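Local structure of probable histone-lysine N-methyltransferase, H3 lysine-9 specific SUVH9 (Arabidopsis thaliana, 4NJ5) at residues Pro335-Cys340 / Gln472-Asp477; Ile387-Gly392 / Phe483-Leu488; Gly159-Met164 / Gly212-Arg217. The protein takes part in gene silencing without detectable methyltransferase activity of its own, and may instead bind methylated DNA and recruit RNA polymerase V to chromatin. One frame throughout, in Å; residues are numbered along the deposited sequence.

Contact 1 (Pro335-Cys340 / Gln472-Asp477); sequences PLIHEC and QFVLHD. With ZN (zinc ion), chain B; ZN (zinc ion), chain C.
Gln472 meets Ile337 at the start of a short parallel pairing between the pre-SET and SET regions: its CB and OE1 lie beside the CD1 methyl, the two side chains crossing at about a right angle, while OE1 also takes the N-H of Lys334. At Phe473 the carbonyl does most of the work. Its oxygen receives Ile337 N at 2.7 Å, nearly straight, and the CA-H of Leu336 also leans on it, while the phenyl ring meets Pro335 O at its edge. Val474 stands on the same face of the sheet as Ile337 and sets CG2 3.6 Å from Ile337 CB. CG1, anti to the backbone N (chi1 175°), is turned instead to the carboxylate of Glu339, whose OE2 is hydrogen-bonded to Thr355 OG1. Leu475 is hydrogen-bonded at both backbone ends: its N reaches Ile337 O at 2.8 Å, and its O accepts Glu339 N at 3.0 Å. On the opposite face its CD1 lies 3.9 Å from His338 CE1, the two side chains running the same way, and Leu336 CD1 approaches the same methyl. Past the last bridge, His476 CB rests 3.9 Å from Glu339 CB; its imidazole plane is only 25° from that of the carboxylate. Between the carbonyls of these two residues sits a water, 2.7 Å from Glu339 O and 2.9 Å from His476 O. Cys340, which follows Glu339, places SG on two zinc ions of the triangular cluster, shared with Cys302, Cys308 and other cysteines. The chemistry implies that backbone bonds dock the strand that leads to this bridging thiolate onto the SET sheet; the buried ND1 of His338 has no polar partner in the model, which may weigh against a charged ring.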
loop_
_atom_site.group_PDB
_atom_site.type_symbol
_atom_site.label_atom_id
_atom_site.label_comp_id
_atom_site.label_asym_id
_atom_site.label_seq_id
_atom_site.Cartn_x
_atom_site.Cartn_y
_atom_site.Cartn_z
ATOM N N PRO A 335 8.317 15.267 13.034
ATOM C CA PRO A 335 7.320 16.213 13.558
ATOM C C PRO A 335 6.965 17.323 12.570
ATOM O O PRO A 335 5.893 17.926 12.668
ATOM C CB PRO A 335 8.015 16.817 14.785
ATOM C CG PRO A 335 9.475 16.674 14.501
ATOM C CD PRO A 335 9.614 15.390 13.719
ATOM N N LEU A 336 7.863 17.583 11.628
ATOM C CA LEU A 336 7.671 18.654 10.663
ATOM C C LEU A 336 8.511 18.412 9.415
ATOM O O LEU A 336 9.713 18.165 9.500
ATOM C CB LEU A 336 8.038 20.004 11.286
ATOM C CG LEU A 336 7.823 21.252 10.429
ATOM C CD1 LEU A 336 6.349 21.417 10.075
ATOM C CD2 LEU A 336 8.344 22.475 11.157
ATOM N N ILE A 337 7.869 18.480 8.257
ATOM C CA ILE A 337 8.576 18.326 6.996
ATOM C C ILE A 337 8.718 19.668 6.279
ATOM O O ILE A 337 7.728 20.362 6.033
ATOM C CB ILE A 337 7.868 17.323 6.067
ATOM C CG1 ILE A 337 7.735 15.960 6.754
ATOM C CG2 ILE A 337 8.623 17.197 4.753
ATOM C CD1 ILE A 337 7.014 14.917 5.925
ATOM N N HIS A 338 9.958 20.032 5.962
ATOM C CA HIS A 338 10.227 21.226 5.167
ATOM C C HIS A 338 10.496 20.837 3.717
ATOM O O HIS A 338 11.589 20.375 3.379
ATOM C CB HIS A 338 11.430 21.995 5.723
ATOM C CG HIS A 338 11.249 22.482 7.127
ATOM N ND1 HIS A 338 10.752 23.731 7.423
ATOM C CD2 HIS A 338 11.512 21.889 8.316
ATOM C CE1 HIS A 338 10.709 23.888 8.736
ATOM N NE2 HIS A 338 11.167 22.786 9.300
ATOM N N GLU A 339 9.492 21.010 2.863
ATOM C CA GLU A 339 9.671 20.775 1.435
ATOM C C GLU A 339 10.307 21.998 0.794
ATOM O O GLU A 339 10.264 23.090 1.354
ATOM C CB GLU A 339 8.336 20.447 0.756
ATOM C CG GLU A 339 7.854 19.028 1.012
ATOM C CD GLU A 339 6.600 18.670 0.233
ATOM O OE1 GLU A 339 6.205 19.441 -0.672
ATOM O OE2 GLU A 339 6.014 17.607 0.528
ATOM N N CYS A 340 10.905 21.814 -0.376
ATOM C CA CYS A 340 11.457 22.940 -1.114
ATOM C C CYS A 340 10.338 23.839 -1.617
ATOM O O CYS A 340 9.255 23.365 -1.953
ATOM C CB CYS A 340 12.302 22.449 -2.281
ATOM S SG CYS A 340 13.707 21.452 -1.772
ATOM N N GLN A 472 1.375 13.818 8.615
ATOM C CA GLN A 472 2.628 14.561 8.719
ATOM C C GLN A 472 2.367 16.049 8.519
ATOM O O GLN A 472 1.600 16.441 7.636
ATOM C CB GLN A 472 3.639 14.076 7.677
ATOM C CG GLN A 472 4.134 12.648 7.879
ATOM C CD GLN A 472 5.139 12.521 9.011
ATOM O OE1 GLN A 472 6.354 12.564 8.789
ATOM N NE2 GLN A 472 4.636 12.355 10.233
ATOM N N PHE A 473 3.006 16.879 9.337
ATOM C CA PHE A 473 2.914 18.323 9.163
ATOM C C PHE A 473 3.986 18.819 8.189
ATOM O O PHE A 473 5.181 18.599 8.399
ATOM C CB PHE A 473 3.003 19.049 10.512
ATOM C CG PHE A 473 1.846 18.760 11.433
ATOM C CD1 PHE A 473 0.552 19.104 11.073
ATOM C CD2 PHE A 473 2.052 18.147 12.660
ATOM C CE1 PHE A 473 -0.519 18.836 11.916
ATOM C CE2 PHE A 473 0.986 17.879 13.510
ATOM C CZ PHE A 473 -0.300 18.224 13.136
ATOM N N VAL A 474 3.535 19.491 7.142
ATOM C CA VAL A 474 4.359 19.930 6.068
ATOM C C VAL A 474 4.300 21.411 5.748
ATOM O O VAL A 474 3.287 22.023 5.745
ATOM C CB VAL A 474 4.097 19.120 4.811
ATOM C CG1 VAL A 474 4.862 19.658 3.648
ATOM C CG2 VAL A 474 4.422 17.683 5.043
ATOM N N LEU A 475 5.456 21.957 5.448
ATOM C CA LEU A 475 5.562 23.288 4.957
ATOM C C LEU A 475 6.087 23.287 3.558
ATOM O O LEU A 475 7.042 22.620 3.248
ATOM C CB LEU A 475 6.469 24.090 5.841
ATOM C CG LEU A 475 5.937 24.434 7.190
ATOM C CD1 LEU A 475 7.066 24.946 8.027
ATOM C CD2 LEU A 475 4.822 25.447 7.091
ATOM N N HIS A 476 5.430 24.011 2.683
ATOM C CA HIS A 476 5.989 24.265 1.389
ATOM C C HIS A 476 5.778 25.640 0.878
ATOM O O HIS A 476 6.706 26.308 0.497
ATOM C CB HIS A 476 5.614 23.224 0.369
ATOM C CG HIS A 476 4.170 23.139 0.112
ATOM N ND1 HIS A 476 3.569 23.873 -0.787
ATOM C CD2 HIS A 476 3.220 22.370 0.677
ATOM C CE1 HIS A 476 2.294 23.579 -0.788
ATOM N NE2 HIS A 476 2.096 22.644 0.085
ATOM N N ASP A 477 4.538 26.027 0.756
ATOM C CA ASP A 477 4.188 27.339 0.291
ATOM C C ASP A 477 4.437 28.546 1.213
ATOM O O ASP A 477 4.579 29.612 0.748
ATOM C CB ASP A 477 2.803 27.335 -0.313
ATOM C CG ASP A 477 1.772 27.021 0.667
ATOM O OD1 ASP A 477 2.043 26.276 1.593
ATOM O OD2 ASP A 477 0.691 27.517 0.483
HETATM ZN ZN ZN B . 15.198 23.175 -1.137
HETATM ZN ZN ZN C . 14.859 20.466 -3.634
HETATM O O HOH W 1 9.392 25.620 1.251
#

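Contact 2 (Ile387-Gly392 / Phe483-Leu488); sequences ICEYAG and FPRVML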
loop_
_atom_site.group_PDB
_atom_site.type_symbol
_atom_site.label_atom_id
_atom_site.label_comp_id
_atom_site.label_asym_id
_atom_site.label_seq_id
_atom_site.Cartn_x
_atom_site.Cartn_y
_atom_site.Cartn_z
ATOM N N ILE A 387 -0.919 10.564 -0.112
ATOM C CA ILE A 387 -2.259 10.398 -0.653
ATOM C C ILE A 387 -2.847 11.752 -1.047
ATOM O O ILE A 387 -3.084 12.022 -2.226
ATOM C CB ILE A 387 -3.176 9.667 0.353
ATOM C CG1 ILE A 387 -2.601 8.282 0.670
ATOM C CG2 ILE A 387 -4.590 9.546 -0.191
ATOM C CD1 ILE A 387 -3.289 7.567 1.818
ATOM N N CYS A 388 -3.054 12.607 -0.054
ATOM C CA CYS A 388 -3.643 13.917 -0.271
ATOM C C CYS A 388 -3.474 14.748 0.987
ATOM O O CYS A 388 -3.105 14.228 2.043
ATOM C CB CYS A 388 -5.133 13.782 -0.564
ATOM S SG CYS A 388 -6.050 13.091 0.828
ATOM N N GLU A 389 -3.758 16.040 0.868
ATOM C CA GLU A 389 -3.782 16.936 2.011
ATOM C C GLU A 389 -5.087 16.715 2.771
ATOM O O GLU A 389 -6.068 16.232 2.202
ATOM C CB GLU A 389 -3.686 18.390 1.523
ATOM C CG GLU A 389 -3.574 19.443 2.618
ATOM C CD GLU A 389 -3.311 20.842 2.069
ATOM O OE1 GLU A 389 -2.973 20.959 0.870
ATOM O OE2 GLU A 389 -3.441 21.826 2.834
ATOM N N TYR A 390 -5.086 17.041 4.060
ATOM C CA TYR A 390 -6.324 17.144 4.826
ATOM C C TYR A 390 -6.730 18.616 4.836
ATOM O O TYR A 390 -6.253 19.388 5.665
ATOM C CB TYR A 390 -6.135 16.622 6.256
ATOM C CG TYR A 390 -7.404 16.659 7.077
ATOM C CD1 TYR A 390 -7.742 17.781 7.825
ATOM C CD2 TYR A 390 -8.273 15.574 7.093
ATOM C CE1 TYR A 390 -8.909 17.823 8.568
ATOM C CE2 TYR A 390 -9.442 15.605 7.830
ATOM C CZ TYR A 390 -9.757 16.734 8.566
ATOM O OH TYR A 390 -10.919 16.771 9.308
ATOM N N ALA A 391 -7.603 19.003 3.910
ATOM C CA ALA A 391 -7.885 20.420 3.666
ATOM C C ALA A 391 -9.149 20.963 4.342
ATOM O O ALA A 391 -10.249 20.443 4.150
ATOM C CB ALA A 391 -7.921 20.707 2.166
ATOM N N GLY A 392 -8.976 22.026 5.120
ATOM C CA GLY A 392 -10.083 22.706 5.764
ATOM C C GLY A 392 -9.773 24.181 5.908
ATOM O O GLY A 392 -8.822 24.683 5.303
ATOM N N PHE A 483 1.535 27.282 11.461
ATOM C CA PHE A 483 0.500 26.845 10.528
ATOM C C PHE A 483 0.970 25.906 9.414
ATOM O O PHE A 483 0.765 26.195 8.237
ATOM C CB PHE A 483 -0.193 28.060 9.910
ATOM C CG PHE A 483 -1.174 28.730 10.826
ATOM C CD1 PHE A 483 -2.421 28.172 11.047
ATOM C CD2 PHE A 483 -0.855 29.920 11.461
ATOM C CE1 PHE A 483 -3.330 28.785 11.887
ATOM C CE2 PHE A 483 -1.761 30.538 12.304
ATOM C CZ PHE A 483 -3.000 29.969 12.516
ATOM N N PRO A 484 1.575 24.763 9.774
ATOM C CA PRO A 484 1.963 23.849 8.699
ATOM C C PRO A 484 0.734 23.165 8.124
ATOM O O PRO A 484 -0.312 23.143 8.769
ATOM C CB PRO A 484 2.835 22.823 9.419
ATOM C CG PRO A 484 2.265 22.777 10.793
ATOM C CD PRO A 484 1.841 24.189 11.107
ATOM N N ARG A 485 0.854 22.610 6.926
ATOM C CA ARG A 485 -0.255 21.878 6.339
ATOM C C ARG A 485 -0.347 20.467 6.911
ATOM O O ARG A 485 0.611 19.950 7.486
ATOM C CB ARG A 485 -0.141 21.850 4.814
ATOM C CG ARG A 485 -0.144 23.242 4.204
ATOM C CD ARG A 485 -0.333 23.218 2.704
ATOM N NE ARG A 485 -0.490 24.572 2.188
ATOM C CZ ARG A 485 -1.661 25.170 1.989
ATOM N NH1 ARG A 485 -1.702 26.413 1.521
ATOM N NH2 ARG A 485 -2.791 24.526 2.252
ATOM N N VAL A 486 -1.520 19.863 6.766
ATOM C CA VAL A 486 -1.754 18.511 7.238
ATOM C C VAL A 486 -1.761 17.585 6.031
ATOM O O VAL A 486 -2.663 17.654 5.194
ATOM C CB VAL A 486 -3.105 18.417 7.981
ATOM C CG1 VAL A 486 -3.269 17.055 8.634
ATOM C CG2 VAL A 486 -3.215 19.532 9.019
ATOM N N MET A 487 -0.742 16.736 5.925
ATOM C CA MET A 487 -0.606 15.855 4.771
ATOM C C MET A 487 -0.747 14.391 5.171
ATOM O O MET A 487 -0.176 13.953 6.169
ATOM C CB MET A 487 0.733 16.089 4.074
ATOM C CG MET A 487 0.938 17.516 3.590
ATOM S SD MET A 487 -0.256 17.987 2.330
ATOM C CE MET A 487 0.419 19.554 1.773
ATOM N N LEU A 488 -1.507 13.638 4.386
ATOM C CA LEU A 488 -1.799 12.251 4.722
ATOM C C LEU A 488 -0.980 11.279 3.891
ATOM O O LEU A 488 -0.791 11.475 2.691
ATOM C CB LEU A 488 -3.289 11.963 4.551
ATOM C CG LEU A 488 -4.196 12.909 5.336
ATOM C CD1 LEU A 488 -5.650 12.607 5.045
ATOM C CD2 LEU A 488 -3.911 12.807 6.828
HETATM O O HOH W 2 -3.609 21.012 5.400
#
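Glu389 sends CG anti to its backbone N (chi1 -175°) and continues extended, while Arg485 starts beside its own N (chi1 -60°) and then runs straight to NE; the two chains converge on a salt bridge. Glu389 OE2 receives Arg485 NH2 at 2.8 Å through its syn lone pair. The oxygen lies in the guanidinium plane, at its edge, although the carboxylate itself is turned 76° from that plane. The same oxygen accepts Thr285 N and lies 2.7 Å from a water that takes the N-H of Val486, so one carboxylate oxygen gathers several donors in a buried setting. Arg485 has further partners in Asp477 and in the carbonyl of Thr285, which should hold its charge in place and probably favours an ionised Glu389. Alongside the glutamate, Met487 bends at chi2 and brings SD 3.5 Å from Glu389 CB; Glu389 and Met487 form an antiparallel non-hydrogen-bonded pair. On the other face Tyr390 lays CB against Val486 CG1 at 3.7 Å, and its ring edge faces Leu488 CD1 while the ring itself meets Phe416 edge-to-face. Three backbone bonds set the register: Tyr390 N to Val486 O at 2.7 Å, Leu488 N to Cys388 O at 2.9 Å, and Ile387 N to Leu488 O at 3.0 Å. With Ile387 and Cys388 both bonded to Leu488, and the backbone of Ile387 turned in the helical direction, the geometry is consistent with a classic beta bulge. The two strands form one side of the four-stranded mixed sheet of the SET domain: 386-389 is an edge strand and 485-490 lies between it and 469-475.

Contact 3 (Gly159-Met164 / Gly212-Arg217); sequences GGNLAM and GVFKYR
Asn161, beside Phe214, has its amide held at both ends: OD1 accepts Gln142 N and ND2 donates to Arg156 O. The Asn161 side chain crosses that of Phe214 at about a right angle, with Asn161 ND2 3.9 Å from Phe214 CD1. The phenol end of Tyr216 also points at the helix: its OH is 2.9 Å from Asn161 O and 3.2 Å from Asn161 CB. These residues lie in the SRA (YDG) domain, where helix 159-169 rests on the strands of a curved mixed sheet; Met164 also touches Ile199, Val121 and Ile103 of neighbouring strands. Helix and strand axes approach to 9.7 Å at an angle of 35°. Met164 lies over the Tyr216 ring, its CB 3.7 Å from the ring centroid and 15° off the normal, a CH-pi contact over one face. With CG beside its own backbone N (chi1 -68°) and the chain bent again at chi2 and chi3, Met164 SD comes to stand above that face too, at 5.4 Å from the Tyr216 centroid, a distant Met-aromatic contact.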
loop_
_atom_site.group_PDB
_atom_site.type_symbol
_atom_site.label_atom_id
_atom_site.label_comp_id
_atom_site.label_asym_id
_atom_site.label_seq_id
_atom_site.Cartn_x
_atom_site.Cartn_y
_atom_site.Cartn_z
ATOM N N GLY A 159 9.106 -33.659 -9.055
ATOM C CA GLY A 159 9.186 -32.379 -8.377
ATOM C C GLY A 159 7.841 -31.709 -8.180
ATOM O O GLY A 159 6.946 -32.268 -7.546
ATOM N N GLY A 160 7.699 -30.512 -8.740
ATOM C CA GLY A 160 6.486 -29.730 -8.585
ATOM C C GLY A 160 5.242 -30.424 -9.104
ATOM O O GLY A 160 4.197 -30.404 -8.452
ATOM N N ASN A 161 5.355 -31.039 -10.276
ATOM C CA ASN A 161 4.228 -31.729 -10.894
ATOM C C ASN A 161 3.731 -32.904 -10.052
ATOM O O ASN A 161 2.526 -33.036 -9.786
ATOM C CB ASN A 161 4.605 -32.201 -12.300
ATOM C CG ASN A 161 4.996 -31.051 -13.214
ATOM O OD1 ASN A 161 4.653 -29.901 -12.957
ATOM N ND2 ASN A 161 5.716 -31.360 -14.286
ATOM N N LEU A 162 4.670 -33.750 -9.631
ATOM C CA LEU A 162 4.356 -34.878 -8.760
ATOM C C LEU A 162 3.744 -34.366 -7.467
ATOM O O LEU A 162 2.808 -34.960 -6.939
ATOM C CB LEU A 162 5.613 -35.699 -8.459
ATOM C CG LEU A 162 5.449 -36.943 -7.575
ATOM C CD1 LEU A 162 4.433 -37.907 -8.163
ATOM C CD2 LEU A 162 6.786 -37.640 -7.366
ATOM N N ALA A 163 4.267 -33.250 -6.969
ATOM C CA ALA A 163 3.756 -32.653 -5.741
ATOM C C ALA A 163 2.306 -32.199 -5.905
ATOM O O ALA A 163 1.495 -32.361 -4.996
ATOM C CB ALA A 163 4.633 -31.496 -5.315
ATOM N N MET A 164 1.990 -31.632 -7.066
ATOM C CA MET A 164 0.622 -31.238 -7.390
ATOM C C MET A 164 -0.279 -32.467 -7.372
ATOM O O MET A 164 -1.340 -32.462 -6.740
ATOM C CB MET A 164 0.558 -30.566 -8.768
ATOM C CG MET A 164 1.231 -29.204 -8.851
ATOM S SD MET A 164 0.379 -27.921 -7.907
ATOM C CE MET A 164 -1.086 -27.661 -8.907
ATOM N N GLY A 212 4.691 -33.149 -24.141
ATOM C CA GLY A 212 3.771 -33.560 -23.100
ATOM C C GLY A 212 3.844 -32.622 -21.911
ATOM O O GLY A 212 4.930 -32.257 -21.466
ATOM N N VAL A 213 2.682 -32.214 -21.413
ATOM C CA VAL A 213 2.594 -31.394 -20.211
ATOM C C VAL A 213 1.557 -31.994 -19.265
ATOM O O VAL A 213 0.748 -32.835 -19.666
ATOM C CB VAL A 213 2.188 -29.941 -20.538
ATOM C CG1 VAL A 213 3.125 -29.337 -21.585
ATOM C CG2 VAL A 213 0.743 -29.887 -21.012
ATOM N N PHE A 214 1.586 -31.569 -18.007
ATOM C CA PHE A 214 0.577 -32.005 -17.053
ATOM C C PHE A 214 -0.358 -30.853 -16.679
ATOM O O PHE A 214 0.078 -29.716 -16.499
ATOM C CB PHE A 214 1.230 -32.612 -15.805
ATOM C CG PHE A 214 2.044 -33.846 -16.086
ATOM C CD1 PHE A 214 3.410 -33.758 -16.303
ATOM C CD2 PHE A 214 1.442 -35.095 -16.138
ATOM C CE1 PHE A 214 4.163 -34.895 -16.561
ATOM C CE2 PHE A 214 2.190 -36.234 -16.396
ATOM C CZ PHE A 214 3.552 -36.132 -16.607
ATOM N N LYS A 215 -1.649 -31.155 -16.577
ATOM C CA LYS A 215 -2.644 -30.151 -16.228
ATOM C C LYS A 215 -3.429 -30.531 -14.973
ATOM O O LYS A 215 -3.729 -31.703 -14.740
ATOM C CB LYS A 215 -3.590 -29.906 -17.403
ATOM C CG LYS A 215 -3.086 -28.859 -18.385
ATOM C CD LYS A 215 -3.921 -28.827 -19.654
ATOM C CE LYS A 215 -3.645 -27.564 -20.449
ATOM N NZ LYS A 215 -2.212 -27.182 -20.360
ATOM N N TYR A 216 -3.756 -29.526 -14.169
ATOM C CA TYR A 216 -4.435 -29.744 -12.902
ATOM C C TYR A 216 -5.581 -28.754 -12.761
ATOM O O TYR A 216 -5.422 -27.564 -13.026
ATOM C CB TYR A 216 -3.455 -29.578 -11.738
ATOM C CG TYR A 216 -2.156 -30.334 -11.910
ATOM C CD1 TYR A 216 -2.008 -31.624 -11.418
ATOM C CD2 TYR A 216 -1.076 -29.756 -12.564
ATOM C CE1 TYR A 216 -0.820 -32.316 -11.572
ATOM C CE2 TYR A 216 0.113 -30.440 -12.725
ATOM C CZ TYR A 216 0.236 -31.717 -12.225
ATOM O OH TYR A 216 1.420 -32.397 -12.384
ATOM N N ARG A 217 -6.742 -29.254 -12.358
ATOM C CA ARG A 217 -7.904 -28.402 -12.170
ATOM C C ARG A 217 -8.032 -28.002 -10.709
ATOM O O ARG A 217 -8.193 -28.852 -9.832
ATOM C CB ARG A 217 -9.170 -29.108 -12.647
ATOM C CG ARG A 217 -10.449 -28.455 -12.172
ATOM C CD ARG A 217 -11.661 -29.199 -12.692
ATOM N NE ARG A 217 -12.304 -28.475 -13.781
ATOM C CZ ARG A 217 -13.372 -27.702 -13.630
ATOM N NH1 ARG A 217 -13.925 -27.562 -12.433
ATOM N NH2 ARG A 217 -13.892 -27.076 -14.676
#

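In the fold
From the N terminus, contact 3 comes first, closing a loop of 47 residues within the SRA region that includes strands 174-180 and 190-206; it is complete before the others begin. Contact 1 then opens at 335-340 in the pre-SET region, and contact 2 opens at 387-392 before contact 1 closes at 472-477; contact 2 itself closes at 483-488, so the two loops cross. Their closing strands, 469-475 and 485-490, are neighbours in one sheet, joined by Val474 O to Arg485 N and by the Asp477-Arg485 salt bridge. Thus pre-SET and SET parts share one sheet, whereas contact 3 lies about 55 Å from contact 1, centre to centre.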